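Long-range contacts in endoglucanase (Clostridium thermocellum, PDB 2YIK), which probably hydrolyses internal beta-1,4-glucosidic links of cellulose, as many cellulases of glycoside hydrolase family 9 do: residues Y273-W278 and C317-W322; G215-S220 and G261-E266; C56-D61 and C72-A77; G112-A117 and L158-D163; V447-H452 and H485-N490. All blocks are in the same frame, centred on the assembly; numbering follows the deposited sequence.

Interaction 1 (Y273-W278 and C317-W322); sequences YGSSKW and CWNDVW. With CA (calcium ion), chain C.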
# COMPACT_ATOMS: atom_id res chain seq x y z
N TYR A 273 2.23 10.83 -9.33
CA TYR A 273 2.98 9.66 -8.90
C TYR A 273 4.03 9.29 -9.94
O TYR A 273 3.81 8.40 -10.77
CB TYR A 273 2.04 8.48 -8.61
CG TYR A 273 1.30 8.64 -7.30
CD1 TYR A 273 1.94 8.35 -6.08
CD2 TYR A 273 0.01 9.16 -7.26
CE1 TYR A 273 1.30 8.59 -4.86
CE2 TYR A 273 -0.63 9.40 -6.05
CZ TYR A 273 0.02 9.12 -4.85
OH TYR A 273 -0.62 9.38 -3.66
N GLY A 274 5.15 10.00 -9.89
CA GLY A 274 6.25 9.77 -10.81
C GLY A 274 7.05 8.58 -10.33
O GLY A 274 7.67 8.62 -9.27
N SER A 275 7.06 7.52 -11.13
CA SER A 275 7.76 6.28 -10.78
C SER A 275 9.23 6.26 -11.16
O SER A 275 9.59 6.48 -12.31
CB SER A 275 7.04 5.09 -11.45
OG SER A 275 7.65 3.86 -11.10
N SER A 276 10.09 5.97 -10.18
CA SER A 276 11.53 5.91 -10.41
C SER A 276 11.96 4.66 -11.17
O SER A 276 12.72 4.74 -12.13
CB SER A 276 12.29 5.97 -9.09
OG SER A 276 11.99 7.17 -8.41
N LYS A 277 11.48 3.49 -10.74
CA LYS A 277 11.87 2.26 -11.42
C LYS A 277 10.90 1.11 -11.26
O LYS A 277 9.98 1.16 -10.45
CB LYS A 277 13.25 1.81 -10.97
CG LYS A 277 13.30 1.34 -9.54
CD LYS A 277 13.27 2.54 -8.59
CE LYS A 277 12.63 2.20 -7.23
NZ LYS A 277 13.62 2.01 -6.12
N TRP A 278 11.14 0.05 -12.02
CA TRP A 278 10.30 -1.13 -11.99
C TRP A 278 10.97 -2.33 -11.33
O TRP A 278 10.29 -3.26 -10.89
CB TRP A 278 9.89 -1.52 -13.41
CG TRP A 278 11.07 -1.85 -14.30
CD1 TRP A 278 11.71 -1.00 -15.17
CD2 TRP A 278 11.74 -3.12 -14.41
NE1 TRP A 278 12.73 -1.66 -15.81
CE2 TRP A 278 12.77 -2.96 -15.38
CE3 TRP A 278 11.56 -4.37 -13.81
CZ2 TRP A 278 13.63 -4.01 -15.73
CZ3 TRP A 278 12.42 -5.42 -14.17
CH2 TRP A 278 13.44 -5.23 -15.13
N CYS A 317 8.25 2.39 0.55
CA CYS A 317 7.23 3.38 0.17
C CYS A 317 6.72 3.10 -1.24
O CYS A 317 7.34 2.33 -1.97
CB CYS A 317 7.78 4.80 0.24
SG CYS A 317 9.17 5.11 -0.87
N TRP A 318 5.62 3.73 -1.64
CA TRP A 318 5.07 3.47 -2.97
C TRP A 318 6.07 3.59 -4.12
O TRP A 318 5.94 2.90 -5.12
CB TRP A 318 3.85 4.37 -3.26
CG TRP A 318 4.16 5.84 -3.43
CD1 TRP A 318 3.99 6.82 -2.51
CD2 TRP A 318 4.66 6.49 -4.62
NE1 TRP A 318 4.37 8.03 -3.03
CE2 TRP A 318 4.81 7.86 -4.29
CE3 TRP A 318 5.06 6.03 -5.88
CZ2 TRP A 318 5.27 8.79 -5.24
CZ3 TRP A 318 5.52 6.96 -6.81
CH2 TRP A 318 5.65 8.32 -6.47
N ASN A 319 7.07 4.46 -3.98
CA ASN A 319 8.06 4.64 -5.04
C ASN A 319 9.35 3.84 -4.84
O ASN A 319 10.32 4.01 -5.59
CB ASN A 319 8.36 6.13 -5.21
CG ASN A 319 9.04 6.45 -6.53
OD1 ASN A 319 8.72 5.86 -7.56
ND2 ASN A 319 9.97 7.40 -6.51
N ASP A 320 9.38 2.98 -3.83
CA ASP A 320 10.56 2.17 -3.56
C ASP A 320 10.27 1.06 -2.56
O ASP A 320 10.18 1.29 -1.36
CB ASP A 320 11.70 3.03 -3.02
CG ASP A 320 13.01 2.26 -2.94
OD1 ASP A 320 12.99 1.05 -2.66
OD2 ASP A 320 14.06 2.89 -3.15
N VAL A 321 10.12 -0.16 -3.06
CA VAL A 321 9.83 -1.29 -2.20
C VAL A 321 11.02 -2.24 -2.05
O VAL A 321 10.85 -3.43 -1.77
CB VAL A 321 8.59 -2.06 -2.72
CG1 VAL A 321 7.36 -1.15 -2.66
CG2 VAL A 321 8.82 -2.57 -4.16
N TRP A 322 12.23 -1.72 -2.23
CA TRP A 322 13.44 -2.53 -2.09
C TRP A 322 13.60 -3.08 -0.67
O TRP A 322 13.99 -4.23 -0.48
CB TRP A 322 14.70 -1.73 -2.46
CG TRP A 322 15.02 -1.65 -3.94
CD1 TRP A 322 15.28 -0.51 -4.65
CD2 TRP A 322 15.19 -2.75 -4.86
NE1 TRP A 322 15.57 -0.83 -5.96
CE2 TRP A 322 15.50 -2.18 -6.12
CE3 TRP A 322 15.04 -4.14 -4.75
CZ2 TRP A 322 15.75 -2.98 -7.26
CZ3 TRP A 322 15.28 -4.93 -5.88
CH2 TRP A 322 15.60 -4.34 -7.12
CA CA C . 9.39 1.13 -8.04
O HOH W 1 8.66 3.50 -8.79
O HOH W 2 7.51 1.24 -6.25

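Interaction 2 (G215-S220 and G261-E266); sequences GTDIIS and GVVQGE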
# COMPACT_ATOMS: atom_id res chain seq x y z
N GLY A 215 4.75 -1.27 -18.55
CA GLY A 215 4.04 -0.83 -17.37
C GLY A 215 4.47 -1.75 -16.25
O GLY A 215 3.73 -1.99 -15.30
N THR A 216 5.69 -2.25 -16.38
CA THR A 216 6.29 -3.19 -15.45
C THR A 216 6.16 -2.87 -13.97
O THR A 216 5.86 -3.75 -13.17
CB THR A 216 7.78 -3.37 -15.78
OG1 THR A 216 7.92 -3.40 -17.21
CG2 THR A 216 8.31 -4.68 -15.19
N ASP A 217 6.38 -1.62 -13.59
CA ASP A 217 6.29 -1.26 -12.19
C ASP A 217 4.89 -1.50 -11.61
O ASP A 217 4.76 -2.18 -10.59
CB ASP A 217 6.75 0.19 -11.96
CG ASP A 217 5.92 1.20 -12.74
OD1 ASP A 217 5.43 0.86 -13.84
OD2 ASP A 217 5.75 2.34 -12.24
N ILE A 218 3.86 -0.97 -12.25
CA ILE A 218 2.49 -1.16 -11.75
C ILE A 218 2.01 -2.61 -11.87
O ILE A 218 1.34 -3.11 -10.97
CB ILE A 218 1.46 -0.24 -12.47
CG1 ILE A 218 1.66 1.22 -12.07
CG2 ILE A 218 0.05 -0.65 -12.11
CD1 ILE A 218 2.85 1.85 -12.71
N ILE A 219 2.35 -3.27 -12.97
CA ILE A 219 1.94 -4.66 -13.17
C ILE A 219 2.52 -5.52 -12.04
O ILE A 219 1.81 -6.32 -11.43
CB ILE A 219 2.43 -5.23 -14.55
CG1 ILE A 219 1.60 -4.67 -15.71
CG2 ILE A 219 2.21 -6.73 -14.60
CD1 ILE A 219 1.25 -3.23 -15.57
N SER A 220 3.81 -5.34 -11.76
CA SER A 220 4.48 -6.09 -10.71
C SER A 220 3.97 -5.74 -9.31
O SER A 220 3.78 -6.62 -8.48
CB SER A 220 5.99 -5.85 -10.76
OG SER A 220 6.53 -6.33 -11.98
N GLY A 261 9.88 -1.28 -18.32
CA GLY A 261 9.77 0.16 -18.19
C GLY A 261 8.72 0.53 -17.16
O GLY A 261 8.00 -0.34 -16.67
N VAL A 262 8.62 1.81 -16.82
CA VAL A 262 7.61 2.23 -15.85
C VAL A 262 6.49 2.95 -16.60
O VAL A 262 6.69 3.47 -17.69
CB VAL A 262 8.21 3.20 -14.78
CG1 VAL A 262 9.35 2.50 -14.04
CG2 VAL A 262 8.69 4.49 -15.44
N VAL A 263 5.29 2.94 -16.02
CA VAL A 263 4.19 3.64 -16.65
C VAL A 263 4.59 5.12 -16.66
O VAL A 263 5.02 5.66 -15.63
CB VAL A 263 2.88 3.42 -15.87
CG1 VAL A 263 1.80 4.38 -16.37
CG2 VAL A 263 2.40 1.98 -16.05
N GLN A 264 4.47 5.76 -17.82
CA GLN A 264 4.85 7.16 -17.99
C GLN A 264 3.80 8.15 -17.51
O GLN A 264 2.60 7.84 -17.49
CB GLN A 264 5.18 7.44 -19.46
CG GLN A 264 6.34 6.62 -20.00
CD GLN A 264 7.66 7.00 -19.34
OE1 GLN A 264 8.13 8.13 -19.47
NE2 GLN A 264 8.26 6.05 -18.62
N GLY A 265 4.25 9.34 -17.12
CA GLY A 265 3.34 10.36 -16.63
C GLY A 265 2.18 10.67 -17.56
O GLY A 265 1.04 10.80 -17.10
N GLU A 266 2.45 10.79 -18.85
CA GLU A 266 1.41 11.09 -19.84
C GLU A 266 0.40 9.96 -19.98
O GLU A 266 -0.68 10.15 -20.54
CB GLU A 266 2.04 11.34 -21.21
CG GLU A 266 2.88 10.16 -21.68
CD GLU A 266 3.42 10.34 -23.09
OE1 GLU A 266 3.17 11.42 -23.68
OE2 GLU A 266 4.10 9.42 -23.59
O HOH W 3 4.17 4.58 -13.01

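Interaction 3 (C56-D61 and C72-A77); sequences CGTGVD and CHVYDA. With ZN (zinc ion), chain E.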
# COMPACT_ATOMS: atom_id res chain seq x y z
N CYS A 56 -14.38 3.13 -2.86
CA CYS A 56 -14.96 3.69 -4.06
C CYS A 56 -15.81 2.68 -4.83
O CYS A 56 -15.63 1.47 -4.69
CB CYS A 56 -13.81 4.21 -4.94
SG CYS A 56 -14.21 4.99 -6.50
N GLY A 57 -16.76 3.17 -5.63
CA GLY A 57 -17.58 2.28 -6.43
C GLY A 57 -18.97 1.90 -5.95
O GLY A 57 -19.56 2.56 -5.10
N THR A 58 -19.47 0.79 -6.49
CA THR A 58 -20.79 0.27 -6.18
C THR A 58 -20.84 -0.60 -4.93
O THR A 58 -21.91 -1.04 -4.51
CB THR A 58 -21.34 -0.55 -7.36
OG1 THR A 58 -20.45 -1.64 -7.65
CG2 THR A 58 -21.47 0.32 -8.60
N GLY A 59 -19.69 -0.84 -4.31
CA GLY A 59 -19.69 -1.67 -3.12
C GLY A 59 -19.41 -0.96 -1.82
O GLY A 59 -19.16 -1.62 -0.81
N VAL A 60 -19.47 0.37 -1.78
CA VAL A 60 -19.15 1.00 -0.52
C VAL A 60 -20.18 0.93 0.61
O VAL A 60 -19.76 0.80 1.76
CB VAL A 60 -18.59 2.47 -0.71
CG1 VAL A 60 -18.80 2.94 -2.11
CG2 VAL A 60 -19.20 3.42 0.30
N ASP A 61 -21.50 0.99 0.37
CA ASP A 61 -22.37 0.87 1.55
C ASP A 61 -22.36 -0.56 2.05
O ASP A 61 -22.72 -0.83 3.20
CB ASP A 61 -23.83 1.34 1.33
CG ASP A 61 -24.27 1.37 -0.12
OD1 ASP A 61 -24.41 0.28 -0.72
OD2 ASP A 61 -24.48 2.49 -0.64
N CYS A 72 -20.06 5.55 -4.77
CA CYS A 72 -19.60 6.73 -5.49
C CYS A 72 -18.97 6.37 -6.83
O CYS A 72 -18.54 5.24 -7.03
CB CYS A 72 -18.57 7.49 -4.65
SG CYS A 72 -17.19 6.44 -4.13
N HIS A 73 -18.91 7.36 -7.72
CA HIS A 73 -18.35 7.18 -9.06
C HIS A 73 -18.82 5.86 -9.63
O HIS A 73 -18.05 5.12 -10.25
CB HIS A 73 -16.82 7.23 -9.00
CG HIS A 73 -16.29 8.41 -8.24
ND1 HIS A 73 -15.81 8.32 -6.95
CD2 HIS A 73 -16.24 9.73 -8.57
CE1 HIS A 73 -15.49 9.52 -6.51
NE2 HIS A 73 -15.75 10.40 -7.47
N VAL A 74 -20.10 5.56 -9.43
CA VAL A 74 -20.65 4.31 -9.93
C VAL A 74 -20.59 4.22 -11.45
O VAL A 74 -20.70 3.13 -12.01
CB VAL A 74 -22.10 4.07 -9.41
CG1 VAL A 74 -22.10 4.04 -7.89
CG2 VAL A 74 -23.04 5.15 -9.94
N TYR A 75 -20.40 5.34 -12.14
CA TYR A 75 -20.31 5.28 -13.59
C TYR A 75 -19.00 4.60 -14.02
O TYR A 75 -18.83 4.27 -15.19
CB TYR A 75 -20.44 6.67 -14.24
CG TYR A 75 -19.65 7.79 -13.61
CD1 TYR A 75 -20.09 8.40 -12.44
CD2 TYR A 75 -18.49 8.28 -14.22
CE1 TYR A 75 -19.40 9.49 -11.89
CE2 TYR A 75 -17.79 9.36 -13.68
CZ TYR A 75 -18.26 9.97 -12.52
OH TYR A 75 -17.59 11.06 -12.00
N ASP A 76 -18.09 4.40 -13.06
CA ASP A 76 -16.82 3.71 -13.31
C ASP A 76 -17.16 2.29 -13.75
O ASP A 76 -16.41 1.66 -14.50
CB ASP A 76 -15.98 3.58 -12.03
CG ASP A 76 -15.31 4.88 -11.60
OD1 ASP A 76 -15.35 5.88 -12.35
OD2 ASP A 76 -14.73 4.88 -10.49
N ALA A 77 -18.28 1.79 -13.25
CA ALA A 77 -18.73 0.44 -13.55
C ALA A 77 -19.27 0.28 -14.97
O ALA A 77 -19.53 -0.84 -15.41
CB ALA A 77 -19.79 0.00 -12.53
ZN ZN E . -15.40 6.87 -5.54

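Interaction 4 (G112-A117 and L158-D163); sequences GGFHDA and LRYFND. With ZN (zinc ion), chain E.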
# COMPACT_ATOMS: atom_id res chain seq x y z
N GLY A 112 -14.68 0.19 -8.00
CA GLY A 112 -14.17 -0.45 -6.80
C GLY A 112 -12.85 0.12 -6.32
O GLY A 112 -12.40 1.15 -6.80
N GLY A 113 -12.24 -0.56 -5.36
CA GLY A 113 -10.97 -0.07 -4.86
C GLY A 113 -11.11 1.14 -3.96
O GLY A 113 -12.18 1.41 -3.40
N PHE A 114 -10.03 1.92 -3.86
CA PHE A 114 -9.99 3.07 -2.98
C PHE A 114 -9.51 4.36 -3.62
O PHE A 114 -8.66 4.33 -4.51
CB PHE A 114 -9.06 2.75 -1.80
CG PHE A 114 -9.47 1.54 -1.01
CD1 PHE A 114 -9.21 0.26 -1.49
CD2 PHE A 114 -10.09 1.67 0.23
CE1 PHE A 114 -9.58 -0.87 -0.76
CE2 PHE A 114 -10.46 0.55 0.98
CZ PHE A 114 -10.20 -0.72 0.49
N HIS A 115 -10.06 5.49 -3.16
CA HIS A 115 -9.64 6.81 -3.63
C HIS A 115 -8.21 6.88 -3.13
O HIS A 115 -7.87 6.29 -2.12
CB HIS A 115 -10.43 7.93 -2.98
CG HIS A 115 -11.89 7.88 -3.26
ND1 HIS A 115 -12.84 8.09 -2.28
CD2 HIS A 115 -12.58 7.67 -4.40
CE1 HIS A 115 -14.04 8.01 -2.81
NE2 HIS A 115 -13.91 7.76 -4.10
N ASP A 116 -7.37 7.65 -3.78
CA ASP A 116 -5.98 7.65 -3.36
C ASP A 116 -5.60 8.38 -2.10
O ASP A 116 -4.96 7.80 -1.19
CB ASP A 116 -5.11 8.22 -4.46
CG ASP A 116 -3.62 8.27 -4.07
OD1 ASP A 116 -2.97 7.19 -4.03
OD2 ASP A 116 -3.09 9.38 -3.82
N ALA A 117 -6.05 9.61 -1.96
CA ALA A 117 -5.61 10.39 -0.86
C ALA A 117 -6.79 11.17 -0.24
O ALA A 117 -7.53 10.57 0.54
CB ALA A 117 -4.53 11.36 -1.45
N LEU A 158 -8.67 -5.81 2.45
CA LEU A 158 -7.80 -6.49 1.49
C LEU A 158 -8.57 -7.12 0.32
O LEU A 158 -8.07 -7.16 -0.80
CB LEU A 158 -6.95 -7.54 2.21
CG LEU A 158 -5.91 -6.92 3.15
CD1 LEU A 158 -5.35 -7.95 4.09
CD2 LEU A 158 -4.79 -6.27 2.32
N ARG A 159 -9.79 -7.59 0.59
CA ARG A 159 -10.61 -8.16 -0.47
C ARG A 159 -11.06 -7.04 -1.40
O ARG A 159 -11.10 -7.21 -2.62
CB ARG A 159 -11.85 -8.86 0.10
CG ARG A 159 -11.61 -10.27 0.61
CD ARG A 159 -12.86 -10.81 1.30
NE ARG A 159 -12.70 -12.17 1.81
CZ ARG A 159 -12.81 -13.27 1.07
NH1 ARG A 159 -13.09 -13.19 -0.23
NH2 ARG A 159 -12.65 -14.46 1.63
N TYR A 160 -11.39 -5.88 -0.83
CA TYR A 160 -11.83 -4.76 -1.65
C TYR A 160 -10.71 -4.27 -2.57
O TYR A 160 -10.97 -3.89 -3.71
CB TYR A 160 -12.33 -3.61 -0.77
CG TYR A 160 -13.43 -2.80 -1.42
CD1 TYR A 160 -14.72 -3.33 -1.59
CD2 TYR A 160 -13.19 -1.50 -1.88
CE1 TYR A 160 -15.73 -2.59 -2.20
CE2 TYR A 160 -14.20 -0.75 -2.49
CZ TYR A 160 -15.47 -1.31 -2.65
OH TYR A 160 -16.46 -0.59 -3.27
N PHE A 161 -9.47 -4.28 -2.08
CA PHE A 161 -8.31 -3.86 -2.89
C PHE A 161 -8.09 -4.84 -4.03
O PHE A 161 -8.10 -4.48 -5.20
CB PHE A 161 -7.01 -3.85 -2.08
CG PHE A 161 -6.66 -2.53 -1.46
CD1 PHE A 161 -6.32 -1.42 -2.25
CD2 PHE A 161 -6.60 -2.40 -0.08
CE1 PHE A 161 -5.93 -0.22 -1.65
CE2 PHE A 161 -6.21 -1.21 0.52
CZ PHE A 161 -5.88 -0.12 -0.26
N ASN A 162 -7.88 -6.10 -3.66
CA ASN A 162 -7.60 -7.15 -4.63
C ASN A 162 -8.73 -7.55 -5.58
O ASN A 162 -8.45 -7.98 -6.70
CB ASN A 162 -7.04 -8.37 -3.89
CG ASN A 162 -5.70 -8.07 -3.23
OD1 ASN A 162 -5.61 -7.88 -2.01
ND2 ASN A 162 -4.64 -8.02 -4.04
N ASP A 163 -9.98 -7.41 -5.17
CA ASP A 163 -11.07 -7.75 -6.08
C ASP A 163 -11.10 -6.69 -7.17
O ASP A 163 -11.47 -6.96 -8.31
CB ASP A 163 -12.42 -7.81 -5.35
CG ASP A 163 -12.51 -8.97 -4.38
OD1 ASP A 163 -11.76 -9.95 -4.56
OD2 ASP A 163 -13.34 -8.93 -3.45
ZN ZN E . -15.40 6.87 -5.54
O HOH W 4 -13.38 -3.47 -4.96

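Interaction 5 (V447-H452 and H485-N490); sequences VKYPHH and HVDRTN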
# COMPACT_ATOMS: atom_id res chain seq x y z
N VAL A 447 -5.20 15.67 15.58
CA VAL A 447 -5.44 16.69 14.56
C VAL A 447 -6.91 16.53 14.18
O VAL A 447 -7.45 15.42 14.19
CB VAL A 447 -4.54 16.48 13.32
CG1 VAL A 447 -3.10 16.83 13.66
CG2 VAL A 447 -4.61 15.05 12.85
N LYS A 448 -7.56 17.64 13.83
CA LYS A 448 -8.98 17.60 13.50
C LYS A 448 -9.36 18.07 12.11
O LYS A 448 -10.52 17.95 11.72
CB LYS A 448 -9.75 18.41 14.54
CG LYS A 448 -9.59 17.88 15.95
CD LYS A 448 -9.90 18.94 17.00
CE LYS A 448 -9.90 18.34 18.41
NZ LYS A 448 -8.57 17.78 18.82
N TYR A 449 -8.40 18.59 11.35
CA TYR A 449 -8.71 19.10 10.02
C TYR A 449 -7.95 18.44 8.87
O TYR A 449 -7.29 19.13 8.08
CB TYR A 449 -8.45 20.61 9.98
CG TYR A 449 -9.32 21.39 10.93
CD1 TYR A 449 -8.97 21.51 12.27
CD2 TYR A 449 -10.50 21.98 10.49
CE1 TYR A 449 -9.79 22.20 13.16
CE2 TYR A 449 -11.33 22.67 11.37
CZ TYR A 449 -10.97 22.78 12.70
OH TYR A 449 -11.80 23.44 13.57
N PRO A 450 -8.05 17.11 8.73
CA PRO A 450 -7.32 16.48 7.62
C PRO A 450 -7.73 17.00 6.24
O PRO A 450 -8.88 17.42 6.03
CB PRO A 450 -7.61 14.98 7.81
CG PRO A 450 -8.92 14.96 8.60
CD PRO A 450 -8.73 16.11 9.57
N HIS A 451 -6.79 16.98 5.31
CA HIS A 451 -7.02 17.42 3.93
C HIS A 451 -7.75 16.27 3.23
O HIS A 451 -7.14 15.47 2.52
CB HIS A 451 -5.68 17.71 3.25
CG HIS A 451 -5.81 18.29 1.88
ND1 HIS A 451 -5.57 17.56 0.74
CD2 HIS A 451 -6.14 19.54 1.48
CE1 HIS A 451 -5.74 18.34 -0.32
NE2 HIS A 451 -6.09 19.54 0.10
N HIS A 452 -9.06 16.21 3.42
CA HIS A 452 -9.87 15.13 2.87
C HIS A 452 -11.27 15.61 2.46
O HIS A 452 -12.04 16.09 3.29
CB HIS A 452 -9.98 14.04 3.94
CG HIS A 452 -10.64 12.78 3.50
ND1 HIS A 452 -9.95 11.73 2.93
CD2 HIS A 452 -11.93 12.36 3.61
CE1 HIS A 452 -10.78 10.72 2.71
NE2 HIS A 452 -11.99 11.08 3.12
N HIS A 485 3.42 22.03 13.35
CA HIS A 485 2.34 21.52 12.51
C HIS A 485 1.14 22.48 12.43
O HIS A 485 0.72 23.05 13.44
CB HIS A 485 1.86 20.18 13.09
CG HIS A 485 0.68 19.58 12.38
ND1 HIS A 485 0.81 18.79 11.26
CD2 HIS A 485 -0.65 19.64 12.65
CE1 HIS A 485 -0.39 18.38 10.87
NE2 HIS A 485 -1.28 18.88 11.70
N VAL A 486 0.58 22.64 11.23
CA VAL A 486 -0.60 23.50 11.06
C VAL A 486 -1.80 22.61 10.76
O VAL A 486 -1.88 21.99 9.70
CB VAL A 486 -0.41 24.52 9.92
CG1 VAL A 486 -1.75 25.22 9.63
CG2 VAL A 486 0.66 25.54 10.31
N ASP A 487 -2.72 22.54 11.72
CA ASP A 487 -3.90 21.71 11.58
C ASP A 487 -5.07 22.42 10.88
O ASP A 487 -6.00 22.90 11.53
CB ASP A 487 -4.32 21.21 12.98
CG ASP A 487 -5.45 20.20 12.93
OD1 ASP A 487 -5.72 19.66 11.84
OD2 ASP A 487 -6.04 19.93 14.00
N ARG A 488 -4.99 22.49 9.55
CA ARG A 488 -6.02 23.12 8.73
C ARG A 488 -6.34 22.24 7.53
O ARG A 488 -5.46 21.57 6.99
CB ARG A 488 -5.56 24.49 8.23
CG ARG A 488 -5.62 25.61 9.26
CD ARG A 488 -5.25 26.93 8.59
NE ARG A 488 -6.18 27.26 7.50
CZ ARG A 488 -7.39 27.80 7.68
NH1 ARG A 488 -7.82 28.09 8.90
NH2 ARG A 488 -8.16 28.04 6.62
N THR A 489 -7.60 22.25 7.10
CA THR A 489 -8.03 21.46 5.96
C THR A 489 -7.21 21.78 4.70
O THR A 489 -6.92 20.89 3.90
CB THR A 489 -9.53 21.68 5.68
OG1 THR A 489 -10.29 21.27 6.83
CG2 THR A 489 -9.99 20.86 4.48
N ASN A 490 -6.83 23.05 4.53
CA ASN A 490 -6.06 23.40 3.33
C ASN A 490 -4.54 23.23 3.46
O ASN A 490 -3.81 23.61 2.54
CB ASN A 490 -6.40 24.82 2.86
CG ASN A 490 -6.01 25.89 3.87
OD1 ASN A 490 -5.38 25.60 4.89
ND2 ASN A 490 -6.39 27.13 3.59

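Interaction 1 (Y273-W278 and C317-W322)
A calcium site lies between two loops where N319 meets S276 and K277 meets D320; Y273 packs on W318 further along. The metal takes K277 O at 2.5 Å and two waters; D280 and D281 add carboxylate oxygens. One water donates to both N319 OD1 and S275 OG, itself hydrogen-bonded to D217, and the other to W318 O. N319 also grips the chain: S276 N meets its OD1 on an in-plane lone pair at 3.0 Å, while ND2 donates to S276 OG at 2.8 Å. Y273 turns its CD1 edge onto the centre of the W318 indole, 3.4 Å from CE2, with the ring planes at 78°. The Y273 hydroxyl bonds D116. The K277 chain kinks at its second torsion (-76°) and again at its last, which carries NZ to a salt bridge with D320 OD2 at 3.1 Å. D320 OD1 closes an Asx turn onto W322 N. With both its amide atoms engaged, N319 cannot easily flip, and it fixes a calcium-bound water as a second-shell residue.

Interaction 2 (G215-S220 and G261-E266)
D217 faces the 261-266 loop and its side chain crosses that of V262 at about a right angle. Its CG sits between the backbone N and the carbonyl carbon (chi1 60°), and from there OD1 accepts V263 N at 3.0 Å, on the syn side but 32° out of the carboxylate plane. The other oxygen, OD2, lies 3.6 Å from V262 CB and accepts a hydrogen bond from a water that donates to V263 O, so both polar groups of V263's backbone are tied to one carboxylate. S275 OG is a further partner of OD2, which leaves this buried acid well supplied with donors. One residue on, I218 crosses V263 at a right angle: its CD1 presses on V263 CG2 at 3.4 Å, tighter than a usual carbon contact, and that CG2 rests on G215 CA at 3.5 Å. One residue before D217, T216 OG1 accepts G261 N at 3.1 Å along a bent bond (145°). Y282 and I209 pack against this region from helix 279-293 and strand 206-209. What results is the first turn of helix 216-233, with G215 at its N-cap, holding an extended loop through side-chain acceptors, beside a calcium site of this family 9 catalytic domain.

Interaction 3 (C56-D61 and C72-A77)
C56 holds SG anti to its backbone N (chi1 -179°), whereas C72 tucks SG between its N and carbonyl carbon (chi1 55°); this sets the two SG atoms 4.1 Å apart around one zinc ion. The zinc is 2.4 Å from C56 SG and 2.3 Å from C72 SG. H73, next along the chain, adds ND1 at 2.1 Å, and H115 supplies the fourth ligand. The far nitrogen of the H73 imidazole, NE2, is hydrogen-bonded to D200, a second-shell carboxylate that fixes the ring's rotation and may make ND1 a stronger electron donor. Backbone bonds bring the loops together as well: C72 N donates to G57 O at 3.0 Å, and G57 N makes two weak bonds, to C72 O and to C72 SG, the latter 3.6 Å away. Outside the metal shell T58 CG2 packs on V74 CG1 at 3.8 Å, and V60 CG1 lies beside the C72 backbone. D76, on the metal side, is salt-bridged to R204. The first loop leads from helix 49-54 into helix 60-63, and the second runs as a 3-10 turn toward strand 79-80, so the zinc fastens the two ends of this short excursion together.

Interaction 4 (G112-A117 and L158-D163)
F114 reaches from its loop into helix 151-167, and its ring lies between two aromatic residues of that helix. From CB, CG runs anti to the carbonyl carbon (chi1 -58°) and stands 4.0 Å from F161 CZ. CD1 comes to 3.3 Å from F161 CE1, and CE1 sits over the centre of the F161 ring, 3.4 Å from its CG; the two ring planes are 32° apart, a tilt that fits neither a stack nor an edge-to-face pair. The tip, CZ, lies 3.8 Å from Y160 CB. Across the opposite face of F114, Y160 offers its edge, the planes at 81° and the centroids 5.5 Å apart. Y160 CE2 also approaches G113 O at 3.1 Å near the tyrosine plane, while its hydroxyl bonds C56 O. A water joins G113 N to Y160 O. This buried aromatic cluster seats the loop between strands 107-108 and 122-123 on helix 151-167, with helix 124-140 behind F161 and helix 499-516 touching F114 through I499.

Interaction 5 (V447-H452 and H485-N490)
The firm part of this contact is the D487 carboxylate, which takes two successive backbone N-H groups of the facing loop. K448 N reaches OD2 on its syn lone pair at 2.8 Å and nearly straight (169°); Y449 N comes to OD1 at 2.9 Å, also on the syn side but 23° out of the carboxylate plane. CG of D487 stands anti to the backbone N (chi1 -173°), which swings the acid across the gap. Held at both oxygens, it has little freedom to turn. Packing round it is close: V447 CG1 touches H485 NE2 at 3.4 Å, and Y449 CB lies 3.4 Å from D487 OD1. The Y449 ring has T489 OG1 at its edge, 3.7 Å from CD2; that hydroxyl bonds H467. T489 CA makes a CA-H...O contact to Y449 O at 3.2 Å. Toward the outside the grip slackens. K448 is exposed, its amine turned to S444 and S446, with NZ 5.9 Å from D487 OD2, and R488 points its CB away and its NE bonds N490 OD1. H451, predicted to belong to the active site, has W194 edge-to-face against its ring. In sequence, one loop precedes and the other follows helix 453-456, the first arriving from helix 416-428 and the second leaving toward helix 499-516.

From the N terminus, interaction 3 closes first, a short zinc-bound loop that includes helix 60-63. Interaction 4 then spans 40 residues, returning helix 151-167 to the 112-117 loop; it shares the zinc through H115 and is bonded to interaction 3 at C56. Interaction 2 ties the start of helix 216-233 to the loop after helix 238-257, and interaction 1 joins the end of that loop to the one before helix 322-336. These two touch at S275 and D217, and interaction 1 meets interaction 4 through Y273 and D116. Interaction 5 closes last, around helix 453-456, with H452 packing on A117. All five follow in series, neither nested nor crossed.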